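Local coordinates for SspB protein (Streptomyces clavuligerus, PDB 6JUF) that probably acts as a metal-dependent DNase within SspABCD-SspE, a phosphorothioation-sensing bacterial defence system with broad anti-phage activity, at residues Ser13-Glu18 and Glu166-Lys171; Thr19-Phe24 and Val173-Lys178; Phe221-Arg226 and Arg269-Asp274; Tyr236-Tyr241 and Gly262-Ala267. All blocks are in the same frame, centred on the assembly; numbering follows the deposited sequence.

Contact 1: residues Ser13-Glu18 and Glu166-Lys171; sequences SFARHE and EASIAK
The His-17 imidazole meets helix 166-180 with its edge: CE1 lies 3.8 Å from Lys-171 O, and that oxygen sits near the ring plane. One face of the same ring rests on Ala-15 CA, offset toward the rim. This fold-back follows from a type I beta turn, Ala-15 to Glu-18, closed by the bond from Glu-18 N to Ala-15 O (3.0 Å), and from a chi1 of 41° that sets CG between the backbone N and the carbonyl carbon. Both ring nitrogens are engaged, NE2 with Asp-172 OD1 and ND1 with Thr-19 N, which fixes the rotation of the imidazole. Asp-172 OD1 also takes the N-H of Ala-15, so one carboxylate oxygen holds the loop at two points.

The Phe-14 ring runs beside Ile-169, and its CD1 comes obliquely to within 3.9 Å of CG1. Between these residues in sequence, Ala-15 sets its CB against the helix surface, 3.5 Å from Ser-168 O, 3.8 Å from Ser-168 CB and 4.0 Å from Lys-171 CB. Of the Lys-171 side chain, CB does the touching; the extended chain carries the ammonium group away. No hydrogen bond joins the two segments.

The loop 13-18 is thereby laid along the first turns of helix 166-180, and its turn ends at Glu-18, seen to bind magnesium in this protein, though the ion is not bound to this chain. Phe-14 reaches beyond to Val-156 of helix 145-159 and to Pro-129 and Ser-130 of helix 129-137, while Trp-131 of the latter helix packs against the His-17 ring.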
loop_
_atom_site.group_PDB
_atom_site.type_symbol
_atom_site.label_atom_id
_atom_site.label_comp_id
_atom_site.label_asym_id
_atom_site.label_seq_id
_atom_site.Cartn_x
_atom_site.Cartn_y
_atom_site.Cartn_z
ATOM N N SER B 13 -11.306 -24.361 0.033
ATOM C CA SER B 13 -11.074 -23.391 1.062
ATOM C C SER B 13 -11.898 -22.150 0.747
ATOM O O SER B 13 -11.647 -21.480 -0.262
ATOM C CB SER B 13 -9.566 -23.051 1.137
ATOM O OG SER B 13 -9.320 -22.071 2.147
ATOM N N PHE B 14 -12.862 -21.825 1.624
ATOM C CA PHE B 14 -13.773 -20.677 1.419
ATOM C C PHE B 14 -13.911 -19.858 2.707
ATOM O O PHE B 14 -14.096 -20.423 3.799
ATOM C CB PHE B 14 -15.177 -21.183 0.980
ATOM C CG PHE B 14 -15.131 -21.946 -0.317
ATOM C CD1 PHE B 14 -15.294 -21.273 -1.551
ATOM C CD2 PHE B 14 -14.860 -23.321 -0.312
ATOM C CE1 PHE B 14 -15.168 -21.991 -2.738
ATOM C CE2 PHE B 14 -14.784 -24.014 -1.508
ATOM C CZ PHE B 14 -14.929 -23.356 -2.697
ATOM N N ALA B 15 -13.763 -18.541 2.555
ATOM C CA ALA B 15 -14.062 -17.530 3.595
ATOM C C ALA B 15 -13.164 -17.660 4.821
ATOM O O ALA B 15 -13.504 -17.143 5.859
ATOM C CB ALA B 15 -15.542 -17.572 3.986
ATOM N N ARG B 16 -12.032 -18.355 4.728
ATOM C CA ARG B 16 -11.155 -18.472 5.930
ATOM C C ARG B 16 -10.456 -17.139 6.244
ATOM O O ARG B 16 -9.886 -16.979 7.350
ATOM C CB ARG B 16 -10.078 -19.535 5.681
ATOM C CG ARG B 16 -10.626 -20.893 5.280
ATOM C CD ARG B 16 -10.737 -21.838 6.417
ATOM N NE ARG B 16 -11.172 -23.181 5.971
ATOM C CZ ARG B 16 -10.586 -24.312 6.374
ATOM N NH1 ARG B 16 -9.526 -24.285 7.230
ATOM N NH2 ARG B 16 -11.032 -25.495 5.946
ATOM N N HIS B 17 -10.490 -16.158 5.321
ATOM C CA HIS B 17 -9.974 -14.815 5.573
ATOM C C HIS B 17 -10.972 -13.990 6.351
ATOM O O HIS B 17 -10.679 -12.852 6.762
ATOM C CB HIS B 17 -9.733 -14.116 4.222
ATOM C CG HIS B 17 -10.846 -14.395 3.221
ATOM N ND1 HIS B 17 -12.077 -13.808 3.329
ATOM C CD2 HIS B 17 -10.908 -15.257 2.122
ATOM C CE1 HIS B 17 -12.866 -14.285 2.291
ATOM N NE2 HIS B 17 -12.122 -15.156 1.584
ATOM N N GLU B 18 -12.168 -14.529 6.558
ATOM C CA GLU B 18 -13.288 -13.829 7.279
ATOM C C GLU B 18 -13.565 -12.446 6.752
ATOM O O GLU B 18 -13.933 -11.529 7.506
ATOM C CB GLU B 18 -13.031 -13.814 8.833
ATOM C CG GLU B 18 -12.992 -15.246 9.351
ATOM C CD GLU B 18 -12.604 -15.363 10.806
ATOM O OE1 GLU B 18 -13.413 -14.829 11.577
ATOM O OE2 GLU B 18 -11.621 -16.046 11.179
ATOM N N GLU B 166 -23.362 -21.228 0.752
ATOM C CA GLU B 166 -23.455 -20.042 -0.079
ATOM C C GLU B 166 -22.921 -18.806 0.648
ATOM O O GLU B 166 -22.222 -17.985 0.073
ATOM C CB GLU B 166 -24.897 -19.860 -0.543
ATOM C CG GLU B 166 -25.116 -18.629 -1.414
ATOM C CD GLU B 166 -26.541 -18.508 -1.876
ATOM O OE1 GLU B 166 -26.888 -19.128 -2.893
ATOM O OE2 GLU B 166 -27.313 -17.834 -1.195
ATOM N N ALA B 167 -23.195 -18.713 1.937
ATOM C CA ALA B 167 -22.766 -17.555 2.722
ATOM C C ALA B 167 -21.262 -17.413 2.694
ATOM O O ALA B 167 -20.730 -16.262 2.674
ATOM C CB ALA B 167 -23.303 -17.607 4.164
ATOM N N SER B 168 -20.547 -18.531 2.733
ATOM C CA SER B 168 -19.072 -18.431 2.634
ATOM C C SER B 168 -18.616 -17.941 1.268
ATOM O O SER B 168 -17.622 -17.184 1.156
ATOM C CB SER B 168 -18.421 -19.779 2.910
ATOM O OG SER B 168 -18.787 -20.222 4.197
ATOM N N ILE B 169 -19.259 -18.417 0.217
ATOM C CA ILE B 169 -18.898 -17.970 -1.140
ATOM C C ILE B 169 -19.207 -16.469 -1.254
ATOM O O ILE B 169 -18.421 -15.702 -1.835
ATOM C CB ILE B 169 -19.632 -18.814 -2.188
ATOM C CG1 ILE B 169 -19.058 -20.255 -2.153
ATOM C CG2 ILE B 169 -19.504 -18.169 -3.588
ATOM C CD1 ILE B 169 -19.879 -21.325 -2.886
ATOM N N ALA B 170 -20.348 -16.029 -0.737
ATOM C CA ALA B 170 -20.673 -14.575 -0.801
ATOM C C ALA B 170 -19.609 -13.764 -0.057
ATOM O O ALA B 170 -19.299 -12.644 -0.466
ATOM C CB ALA B 170 -22.047 -14.287 -0.168
ATOM N N LYS B 171 -19.061 -14.310 1.032
ATOM C CA LYS B 171 -17.994 -13.609 1.770
ATOM C C LYS B 171 -16.708 -13.574 0.906
ATOM O O LYS B 171 -15.986 -12.516 0.937
ATOM C CB LYS B 171 -17.734 -14.329 3.096
ATOM C CG LYS B 171 -18.837 -14.037 4.120
ATOM C CD LYS B 171 -18.783 -15.024 5.272
ATOM C CE LYS B 171 -19.922 -14.739 6.253
ATOM N NZ LYS B 171 -20.103 -15.852 7.197
#

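Contact 2: residues Thr19-Phe24 and Val173-Lys178; sequences TFAPRF and VDCITK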
loop_
_atom_site.group_PDB
_atom_site.type_symbol
_atom_site.label_atom_id
_atom_site.label_comp_id
_atom_site.label_asym_id
_atom_site.label_seq_id
_atom_site.Cartn_x
_atom_site.Cartn_y
_atom_site.Cartn_z
ATOM N N THR B 19 -13.466 -12.313 5.439
ATOM C CA THR B 19 -13.661 -11.053 4.678
ATOM C C THR B 19 -12.560 -10.029 4.849
ATOM O O THR B 19 -12.695 -8.904 4.339
ATOM C CB THR B 19 -15.058 -10.329 4.846
ATOM O OG1 THR B 19 -15.148 -9.584 6.072
ATOM C CG2 THR B 19 -16.231 -11.338 4.768
ATOM N N PHE B 20 -11.474 -10.351 5.551
ATOM C CA PHE B 20 -10.290 -9.465 5.550
ATOM C C PHE B 20 -9.470 -9.664 4.260
ATOM O O PHE B 20 -9.021 -10.771 4.007
ATOM C CB PHE B 20 -9.373 -9.862 6.700
ATOM C CG PHE B 20 -9.920 -9.472 8.079
ATOM C CD1 PHE B 20 -10.132 -8.134 8.402
ATOM C CD2 PHE B 20 -10.211 -10.460 9.020
ATOM C CE1 PHE B 20 -10.591 -7.748 9.679
ATOM C CE2 PHE B 20 -10.655 -10.097 10.300
ATOM C CZ PHE B 20 -10.865 -8.747 10.603
ATOM N N ALA B 21 -9.315 -8.576 3.486
ATOM C CA ALA B 21 -8.467 -8.595 2.280
ATOM C C ALA B 21 -7.020 -8.544 2.707
ATOM O O ALA B 21 -6.733 -8.237 3.864
ATOM C CB ALA B 21 -8.854 -7.449 1.364
ATOM N N PRO B 22 -6.076 -8.868 1.800
ATOM C CA PRO B 22 -4.666 -8.932 2.239
ATOM C C PRO B 22 -4.141 -7.575 2.740
ATOM O O PRO B 22 -4.566 -6.533 2.256
ATOM C CB PRO B 22 -3.911 -9.364 0.951
ATOM C CG PRO B 22 -4.972 -10.051 0.120
ATOM C CD PRO B 22 -6.252 -9.346 0.417
ATOM N N ARG B 23 -3.220 -7.595 3.667
ATOM C CA ARG B 23 -2.528 -6.414 4.119
ATOM C C ARG B 23 -1.024 -6.631 4.035
ATOM O O ARG B 23 -0.551 -7.751 4.309
ATOM C CB ARG B 23 -2.838 -6.193 5.623
ATOM C CG ARG B 23 -4.325 -6.149 5.977
ATOM C CD ARG B 23 -4.561 -5.556 7.370
ATOM N NE ARG B 23 -5.929 -5.854 7.772
ATOM C CZ ARG B 23 -6.453 -5.476 8.927
ATOM N NH1 ARG B 23 -5.665 -4.834 9.812
ATOM N NH2 ARG B 23 -7.707 -5.811 9.245
ATOM N N PHE B 24 -0.267 -5.580 3.661
ATOM C CA PHE B 24 1.158 -5.757 3.592
ATOM C C PHE B 24 1.769 -6.196 4.958
ATOM O O PHE B 24 2.578 -7.108 5.039
ATOM C CB PHE B 24 1.886 -4.475 3.125
ATOM C CG PHE B 24 3.358 -4.532 3.352
ATOM C CD1 PHE B 24 4.164 -5.389 2.580
ATOM C CD2 PHE B 24 3.952 -3.850 4.429
ATOM C CE1 PHE B 24 5.526 -5.536 2.865
ATOM C CE2 PHE B 24 5.322 -3.975 4.666
ATOM C CZ PHE B 24 6.106 -4.827 3.892
ATOM N N VAL B 173 -16.710 -13.368 -2.337
ATOM C CA VAL B 173 -16.972 -12.363 -3.362
ATOM C C VAL B 173 -16.813 -10.994 -2.814
ATOM O O VAL B 173 -16.250 -10.107 -3.462
ATOM C CB VAL B 173 -18.351 -12.605 -4.004
ATOM C CG1 VAL B 173 -18.757 -11.465 -4.917
ATOM C CG2 VAL B 173 -18.292 -13.885 -4.827
ATOM N N ASP B 174 -17.301 -10.785 -1.602
ATOM C CA ASP B 174 -17.040 -9.518 -0.876
ATOM C C ASP B 174 -15.559 -9.223 -0.725
ATOM O O ASP B 174 -15.105 -8.093 -0.976
ATOM C CB ASP B 174 -17.668 -9.530 0.521
ATOM C CG ASP B 174 -19.162 -9.318 0.477
ATOM O OD1 ASP B 174 -19.674 -8.841 -0.558
ATOM O OD2 ASP B 174 -19.846 -9.627 1.458
ATOM N N CYS B 175 -14.779 -10.234 -0.383
ATOM C CA CYS B 175 -13.317 -10.068 -0.198
ATOM C C CYS B 175 -12.618 -9.772 -1.512
ATOM O O CYS B 175 -11.693 -8.935 -1.562
ATOM C CB CYS B 175 -12.743 -11.345 0.405
ATOM S SG CYS B 175 -11.041 -11.027 1.034
ATOM N N ILE B 176 -13.029 -10.453 -2.587
ATOM C CA ILE B 176 -12.436 -10.211 -3.943
ATOM C C ILE B 176 -12.659 -8.724 -4.315
ATOM O O ILE B 176 -11.747 -8.059 -4.773
ATOM C CB ILE B 176 -13.126 -11.125 -4.987
ATOM C CG1 ILE B 176 -12.630 -12.560 -4.850
ATOM C CG2 ILE B 176 -12.836 -10.611 -6.409
ATOM C CD1 ILE B 176 -13.470 -13.653 -5.519
ATOM N N THR B 177 -13.855 -8.194 -4.049
ATOM C CA THR B 177 -14.151 -6.786 -4.376
ATOM C C THR B 177 -13.266 -5.830 -3.558
ATOM O O THR B 177 -12.642 -4.941 -4.133
ATOM C CB THR B 177 -15.623 -6.473 -4.061
ATOM O OG1 THR B 177 -16.441 -7.480 -4.687
ATOM C CG2 THR B 177 -16.040 -5.131 -4.626
ATOM N N LYS B 178 -13.170 -6.040 -2.245
ATOM C CA LYS B 178 -12.338 -5.196 -1.382
ATOM C C LYS B 178 -10.854 -5.254 -1.772
ATOM O O LYS B 178 -10.135 -4.253 -1.592
ATOM C CB LYS B 178 -12.481 -5.646 0.121
ATOM C CG LYS B 178 -13.809 -5.198 0.692
ATOM C CD LYS B 178 -13.843 -5.309 2.205
ATOM C CE LYS B 178 -14.237 -6.672 2.638
ATOM N NZ LYS B 178 -14.146 -6.672 4.117
#
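Lys-178 NZ donates to Thr-19 O in a 2.7 Å hydrogen bond, with a C=O...N angle of 148° and the donor tilted 26° from the carbonyl plane. The lysine gets there by a bend at chi3 (-86°), which turns CE and NZ toward the loop and brings CE itself close to the same oxygen. Thr-19 and Lys-178 pass each other at a slant; OG1 stays 3.6 Å from NZ, a proximity and not a hydrogen bond. An ammonium group held on a main-chain carbonyl would tie the loop to the helix just where Thr-19 adopts positive phi.

One turn earlier on the helix, Cys-175 provides the apolar half of the contact. Its SG, set anti to the backbone N, lies 3.6 Å from Phe-20 O and 3.8 Å from Ala-21 CA, lodged against the backbone of the loop. Ala-21 CB leans on the same sulfur and on Lys-178 CB, each at 4.2 Å. Phe-20 points away from the helix, and its carbonyl oxygen accepts from Trp-63 NE1 of helix 57-66, a residue that also packs on Cys-175.

Past the contact the loop enters helix 24-34 through Arg-23 at its N-cap, and Arg-23 makes a salt bridge with Glu-105 of the second subunit. At the other end it directly follows Glu-18, a residue seen to bind magnesium in this protein, although magnesium is not bound to this chain. The side chain of Phe-20 comes within about 4 Å of that of Glu-18, which places the contact beside the metal site.

Contact 3: residues Phe221-Arg226 and Arg269-Asp274; sequences FTSGSR and RIREAD
From its CB, Arg-226 reaches Ile-270 first: CG lies 3.5 Å from CG2 of the isoleucine, and CD continues past the same methyl. The chain bends at chi2 (-105°), which turns the guanidinium back over its own loop and side-on to Arg-269 O. That oxygen accepts from NE at 3.2 Å, from above the carbonyl plane, and from NH2 at 3.0 Å, on a lone pair in the plane. NH2 also donates to Thr-222 O (2.9 Å) and NH1 to Thr-222 OG1 (3.0 Å), a hydroxyl also bonded to Gly-206 O. Gripped along two edges, the group is held flat and bridges the segments.

Arg-269 crosses Phe-221 obliquely, NH1 3.6 Å from its CB, with Phe-221 CG over one face of the guanidinium and the planes 65° apart. A water links NH1 to Thr-222 O; other partners are Arg-266 O for NE, Phe-135 O for NH2 and Ser-141 OG for NH1.

Arg-271 is the N-cap of helix 272-285, and its N-H bonds to Asp-274 OD2 at 2.9 Å, three residues on in the first turn. The contact joins this interhelical turn to strand 218-221, the last in sequence and the middle one of its sheet; helices 129-137, 145-159 and 166-180 with strands 142-144, 208-211 and 218-221 follow in an order consistent with a winged helix.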
loop_
_atom_site.group_PDB
_atom_site.type_symbol
_atom_site.label_atom_id
_atom_site.label_comp_id
_atom_site.label_asym_id
_atom_site.label_seq_id
_atom_site.Cartn_x
_atom_site.Cartn_y
_atom_site.Cartn_z
ATOM N N PHE B 221 -14.364 -6.811 -14.269
ATOM C CA PHE B 221 -12.936 -6.877 -14.475
ATOM C C PHE B 221 -12.636 -5.912 -15.623
ATOM O O PHE B 221 -13.388 -5.804 -16.593
ATOM C CB PHE B 221 -12.409 -8.339 -14.632
ATOM C CG PHE B 221 -12.553 -9.153 -13.375
ATOM C CD1 PHE B 221 -11.912 -8.724 -12.185
ATOM C CD2 PHE B 221 -13.373 -10.283 -13.323
ATOM C CE1 PHE B 221 -12.072 -9.430 -10.993
ATOM C CE2 PHE B 221 -13.495 -11.017 -12.146
ATOM C CZ PHE B 221 -12.855 -10.573 -10.977
ATOM N N THR B 222 -11.543 -5.180 -15.508
ATOM C CA THR B 222 -11.204 -4.148 -16.488
ATOM C C THR B 222 -10.465 -4.738 -17.688
ATOM O O THR B 222 -10.004 -5.866 -17.653
ATOM C CB THR B 222 -10.321 -3.056 -15.878
ATOM O OG1 THR B 222 -9.113 -3.670 -15.414
ATOM C CG2 THR B 222 -11.026 -2.363 -14.702
ATOM N N SER B 223 -10.384 -3.977 -18.773
ATOM C CA SER B 223 -9.665 -4.505 -19.961
ATOM C C SER B 223 -8.787 -3.524 -20.706
ATOM O O SER B 223 -8.485 -3.736 -21.880
ATOM C CB SER B 223 -10.619 -5.241 -20.935
ATOM O OG SER B 223 -11.732 -4.439 -21.177
ATOM N N GLY B 224 -8.348 -2.458 -20.068
ATOM C CA GLY B 224 -7.318 -1.616 -20.736
ATOM C C GLY B 224 -5.873 -2.153 -20.770
ATOM O O GLY B 224 -5.574 -3.343 -20.501
ATOM N N SER B 225 -4.947 -1.273 -21.136
ATOM C CA SER B 225 -3.533 -1.658 -21.165
ATOM C C SER B 225 -3.010 -1.559 -19.727
ATOM O O SER B 225 -3.661 -0.948 -18.855
ATOM C CB SER B 225 -2.732 -0.761 -22.075
ATOM O OG SER B 225 -2.581 0.511 -21.468
ATOM N N ARG B 226 -1.851 -2.146 -19.479
ATOM C CA ARG B 226 -1.383 -2.340 -18.090
ATOM C C ARG B 226 0.070 -1.851 -17.962
ATOM O O ARG B 226 0.991 -2.647 -17.919
ATOM C CB ARG B 226 -1.445 -3.815 -17.688
ATOM C CG ARG B 226 -2.775 -4.496 -17.979
ATOM C CD ARG B 226 -3.602 -4.731 -16.770
ATOM N NE ARG B 226 -4.849 -5.393 -17.121
ATOM C CZ ARG B 226 -6.066 -4.892 -16.895
ATOM N NH1 ARG B 226 -6.211 -3.748 -16.256
ATOM N NH2 ARG B 226 -7.157 -5.552 -17.281
ATOM N N ARG B 269 -5.614 -10.304 -17.208
ATOM C CA ARG B 269 -6.616 -9.623 -18.041
ATOM C C ARG B 269 -5.894 -8.772 -19.089
ATOM O O ARG B 269 -6.086 -7.548 -19.178
ATOM C CB ARG B 269 -7.680 -8.885 -17.175
ATOM C CG ARG B 269 -8.588 -9.854 -16.382
ATOM C CD ARG B 269 -9.041 -11.038 -17.247
ATOM N NE ARG B 269 -9.841 -12.062 -16.531
ATOM C CZ ARG B 269 -11.160 -12.025 -16.444
ATOM N NH1 ARG B 269 -11.814 -10.994 -17.000
ATOM N NH2 ARG B 269 -11.813 -12.981 -15.782
ATOM N N ILE B 270 -4.984 -9.414 -19.810
ATOM C CA ILE B 270 -4.255 -8.785 -20.934
ATOM C C ILE B 270 -4.521 -9.542 -22.220
ATOM O O ILE B 270 -4.849 -10.722 -22.192
ATOM C CB ILE B 270 -2.740 -8.682 -20.643
ATOM C CG1 ILE B 270 -2.156 -10.094 -20.357
ATOM C CG2 ILE B 270 -2.550 -7.665 -19.487
ATOM C CD1 ILE B 270 -0.636 -10.098 -20.165
ATOM N N ARG B 271 -4.423 -8.819 -23.342
ATOM C CA ARG B 271 -4.676 -9.366 -24.669
ATOM C C ARG B 271 -3.508 -10.190 -25.213
ATOM O O ARG B 271 -2.379 -9.994 -24.788
ATOM C CB ARG B 271 -4.974 -8.210 -25.623
ATOM C CG ARG B 271 -6.248 -7.489 -25.238
ATOM C CD ARG B 271 -6.782 -6.615 -26.357
ATOM N NE ARG B 271 -7.522 -5.460 -25.824
ATOM C CZ ARG B 271 -8.665 -5.511 -25.134
ATOM N NH1 ARG B 271 -9.257 -6.671 -24.849
ATOM N NH2 ARG B 271 -9.225 -4.385 -24.713
ATOM N N GLU B 272 -3.783 -11.092 -26.128
ATOM C CA GLU B 272 -2.741 -11.877 -26.798
ATOM C C GLU B 272 -1.620 -10.999 -27.325
ATOM O O GLU B 272 -0.468 -11.410 -27.222
ATOM C CB GLU B 272 -3.334 -12.712 -27.953
ATOM C CG GLU B 272 -2.410 -13.822 -28.414
ATOM C CD GLU B 272 -3.067 -14.700 -29.454
ATOM O OE1 GLU B 272 -4.170 -15.258 -29.210
ATOM O OE2 GLU B 272 -2.458 -14.841 -30.501
ATOM N N ALA B 273 -1.944 -9.833 -27.907
ATOM C CA ALA B 273 -0.956 -8.918 -28.509
ATOM C C ALA B 273 -0.018 -8.454 -27.421
ATOM O O ALA B 273 1.184 -8.276 -27.650
ATOM C CB ALA B 273 -1.626 -7.686 -29.170
ATOM N N ASP B 274 -0.569 -8.195 -26.241
ATOM C CA ASP B 274 0.200 -7.692 -25.108
ATOM C C ASP B 274 1.183 -8.765 -24.613
ATOM O O ASP B 274 2.321 -8.466 -24.221
ATOM C CB ASP B 274 -0.751 -7.360 -23.946
ATOM C CG ASP B 274 -1.733 -6.276 -24.297
ATOM O OD1 ASP B 274 -1.305 -5.308 -24.954
ATOM O OD2 ASP B 274 -2.919 -6.410 -23.899
HETATM O O HOH W 1 -10.993 -8.394 -18.440
#

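Contact 4: residues Tyr236-Tyr241 and Gly262-Ala267; sequences YACLDY and GAPGRA
Ala-263 and Pro-264, at the start of helix 264-268, pack against Ala-237, Cys-238 and Tyr-241 of helix 231-243 in a fully buried, almost wholly apolar contact without a hydrogen bond between the segments. The Tyr-241 ring carries much of it. Ala-263 CB stands over the centre of one face, 3.7 Å from the centroid and only 7° off the normal, a near-ideal CH-pi geometry. With CG anti to the backbone N (chi1 -175°), the ring swings out from its helix and lies across the loop that leads into the shorter one. Its CD1 and CE1 come close to Gly-262, CD1 being 3.4 Å from the glycine O. Gly-262 takes a phi of 104°, and the absence of a side chain lets the ring settle close against this backbone. The phenol oxygen is satisfied outside the two segments, by Glu-260 OE2.

Helix 231-243, strand 250-253, the short helices 254-259 and 264-268, helix 272-285 and the antiparallel strands 289-293 and 298-302 follow in an order consistent with a winged helix; the contact would then join its first helix to the start of the short helix 264-268.

Pro-264 fills the other half. Its CG points at the helix backbone, 3.7 Å from both Ala-237 C and Cys-238 N, and is flanked by Ala-237 CB and Cys-238 SG, each at 3.9 Å. CD leans on Tyr-241 CB at 4.2 Å. Ala-237 also touches Trp-115 of helix 107-118, which covers Ala-267 as well, and Cys-238 touches Leu-300 of strand 298-302.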
loop_
_atom_site.group_PDB
_atom_site.type_symbol
_atom_site.label_atom_id
_atom_site.label_comp_id
_atom_site.label_asym_id
_atom_site.label_seq_id
_atom_site.Cartn_x
_atom_site.Cartn_y
_atom_site.Cartn_z
ATOM N N TYR B 236 7.734 -14.435 -17.120
ATOM C CA TYR B 236 7.872 -15.411 -16.049
ATOM C C TYR B 236 6.555 -16.254 -15.919
ATOM O O TYR B 236 6.586 -17.465 -15.788
ATOM C CB TYR B 236 8.186 -14.679 -14.712
ATOM C CG TYR B 236 7.727 -15.502 -13.493
ATOM C CD1 TYR B 236 8.460 -16.561 -13.038
ATOM C CD2 TYR B 236 6.512 -15.176 -12.837
ATOM C CE1 TYR B 236 8.023 -17.322 -11.937
ATOM C CE2 TYR B 236 6.066 -15.906 -11.747
ATOM C CZ TYR B 236 6.821 -17.010 -11.322
ATOM O OH TYR B 236 6.359 -17.744 -10.272
ATOM N N ALA B 237 5.419 -15.531 -15.914
ATOM C CA ALA B 237 4.143 -16.213 -15.747
ATOM C C ALA B 237 3.834 -17.180 -16.862
ATOM O O ALA B 237 3.360 -18.307 -16.623
ATOM C CB ALA B 237 3.020 -15.190 -15.565
ATOM N N CYS B 238 4.194 -16.767 -18.099
ATOM C CA CYS B 238 4.030 -17.667 -19.246
ATOM C C CYS B 238 4.828 -18.979 -19.114
ATOM O O CYS B 238 4.326 -20.071 -19.330
ATOM C CB CYS B 238 4.385 -16.932 -20.549
ATOM S SG CYS B 238 3.236 -15.620 -21.001
ATOM N N LEU B 239 6.101 -18.818 -18.726
ATOM C CA LEU B 239 6.998 -19.967 -18.549
ATOM C C LEU B 239 6.611 -20.819 -17.350
ATOM O O LEU B 239 6.639 -22.063 -17.423
ATOM C CB LEU B 239 8.434 -19.473 -18.456
ATOM C CG LEU B 239 9.047 -18.958 -19.759
ATOM C CD1 LEU B 239 10.238 -18.015 -19.407
ATOM C CD2 LEU B 239 9.471 -20.071 -20.716
ATOM N N ASP B 240 6.190 -20.129 -16.259
ATOM C CA ASP B 240 5.740 -20.850 -15.067
ATOM C C ASP B 240 4.481 -21.673 -15.399
ATOM O O ASP B 240 4.325 -22.807 -14.959
ATOM C CB ASP B 240 5.453 -19.833 -13.982
ATOM C CG ASP B 240 5.125 -20.453 -12.631
ATOM O OD1 ASP B 240 5.883 -21.320 -12.156
ATOM O OD2 ASP B 240 4.087 -20.048 -12.053
ATOM N N TYR B 241 3.592 -21.055 -16.225
ATOM C CA TYR B 241 2.378 -21.757 -16.663
ATOM C C TYR B 241 2.740 -23.026 -17.455
ATOM O O TYR B 241 2.227 -24.117 -17.202
ATOM C CB TYR B 241 1.454 -20.827 -17.457
ATOM C CG TYR B 241 0.164 -21.513 -17.798
ATOM C CD1 TYR B 241 -0.865 -21.612 -16.813
ATOM C CD2 TYR B 241 -0.049 -22.107 -19.036
ATOM C CE1 TYR B 241 -2.042 -22.284 -17.138
ATOM C CE2 TYR B 241 -1.219 -22.793 -19.330
ATOM C CZ TYR B 241 -2.210 -22.863 -18.373
ATOM O OH TYR B 241 -3.363 -23.531 -18.626
ATOM N N GLY B 262 -6.484 -20.393 -16.346
ATOM C CA GLY B 262 -5.274 -20.589 -15.525
ATOM C C GLY B 262 -4.070 -19.799 -16.026
ATOM O O GLY B 262 -3.090 -19.581 -15.280
ATOM N N ALA B 263 -4.107 -19.392 -17.295
ATOM C CA ALA B 263 -2.913 -18.852 -17.942
ATOM C C ALA B 263 -2.858 -17.319 -17.751
ATOM O O ALA B 263 -3.808 -16.724 -17.210
ATOM C CB ALA B 263 -2.880 -19.292 -19.424
ATOM N N PRO B 264 -1.786 -16.656 -18.165
ATOM C CA PRO B 264 -1.611 -15.249 -17.862
ATOM C C PRO B 264 -2.629 -14.301 -18.498
ATOM O O PRO B 264 -2.924 -13.241 -17.917
ATOM C CB PRO B 264 -0.198 -14.936 -18.411
ATOM C CG PRO B 264 0.494 -16.249 -18.284
ATOM C CD PRO B 264 -0.544 -17.280 -18.653
ATOM N N GLY B 265 -3.188 -14.656 -19.669
ATOM C CA GLY B 265 -4.158 -13.793 -20.257
ATOM C C GLY B 265 -5.361 -13.570 -19.347
ATOM O O GLY B 265 -5.799 -12.433 -19.128
ATOM N N ARG B 266 -5.932 -14.623 -18.828
ATOM C CA ARG B 266 -7.073 -14.504 -17.909
ATOM C C ARG B 266 -6.639 -14.040 -16.514
ATOM O O ARG B 266 -7.451 -13.420 -15.817
ATOM C CB ARG B 266 -7.847 -15.817 -17.822
ATOM C CG ARG B 266 -8.910 -15.992 -18.914
ATOM C CD ARG B 266 -10.234 -15.882 -18.139
ATOM N NE ARG B 266 -11.215 -16.573 -18.883
ATOM C CZ ARG B 266 -12.402 -16.865 -18.472
ATOM N NH1 ARG B 266 -12.841 -16.474 -17.244
ATOM N NH2 ARG B 266 -13.159 -17.473 -19.334
ATOM N N ALA B 267 -5.409 -14.320 -16.111
ATOM C CA ALA B 267 -5.005 -13.946 -14.748
ATOM C C ALA B 267 -4.727 -12.443 -14.670
ATOM O O ALA B 267 -5.108 -11.772 -13.718
ATOM C CB ALA B 267 -3.735 -14.715 -14.283
#

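How the contacts relate
Contacts 1 and 2 are successive steps of one interaction: the continuous segment 13-24, a loop as far as Arg-23, follows helix 166-180, with centres 11 Å apart. Contacts 3 and 4 come later in the chain and form a second pair, 13 Å apart, with contact 4 nested inside the loop closed by contact 3; a probable hydrogen bond from Ile-270 N to Gly-265 O joins them. Contact 4 lies across the chain's centre from contacts 1 and 2, whereas contact 3 approaches contact 2 to about 5 Å between nearest atoms. The first pair frames the neighbourhood of Glu-18; the second ties together the later, probably winged-helix, part and its junction with strand 218-221.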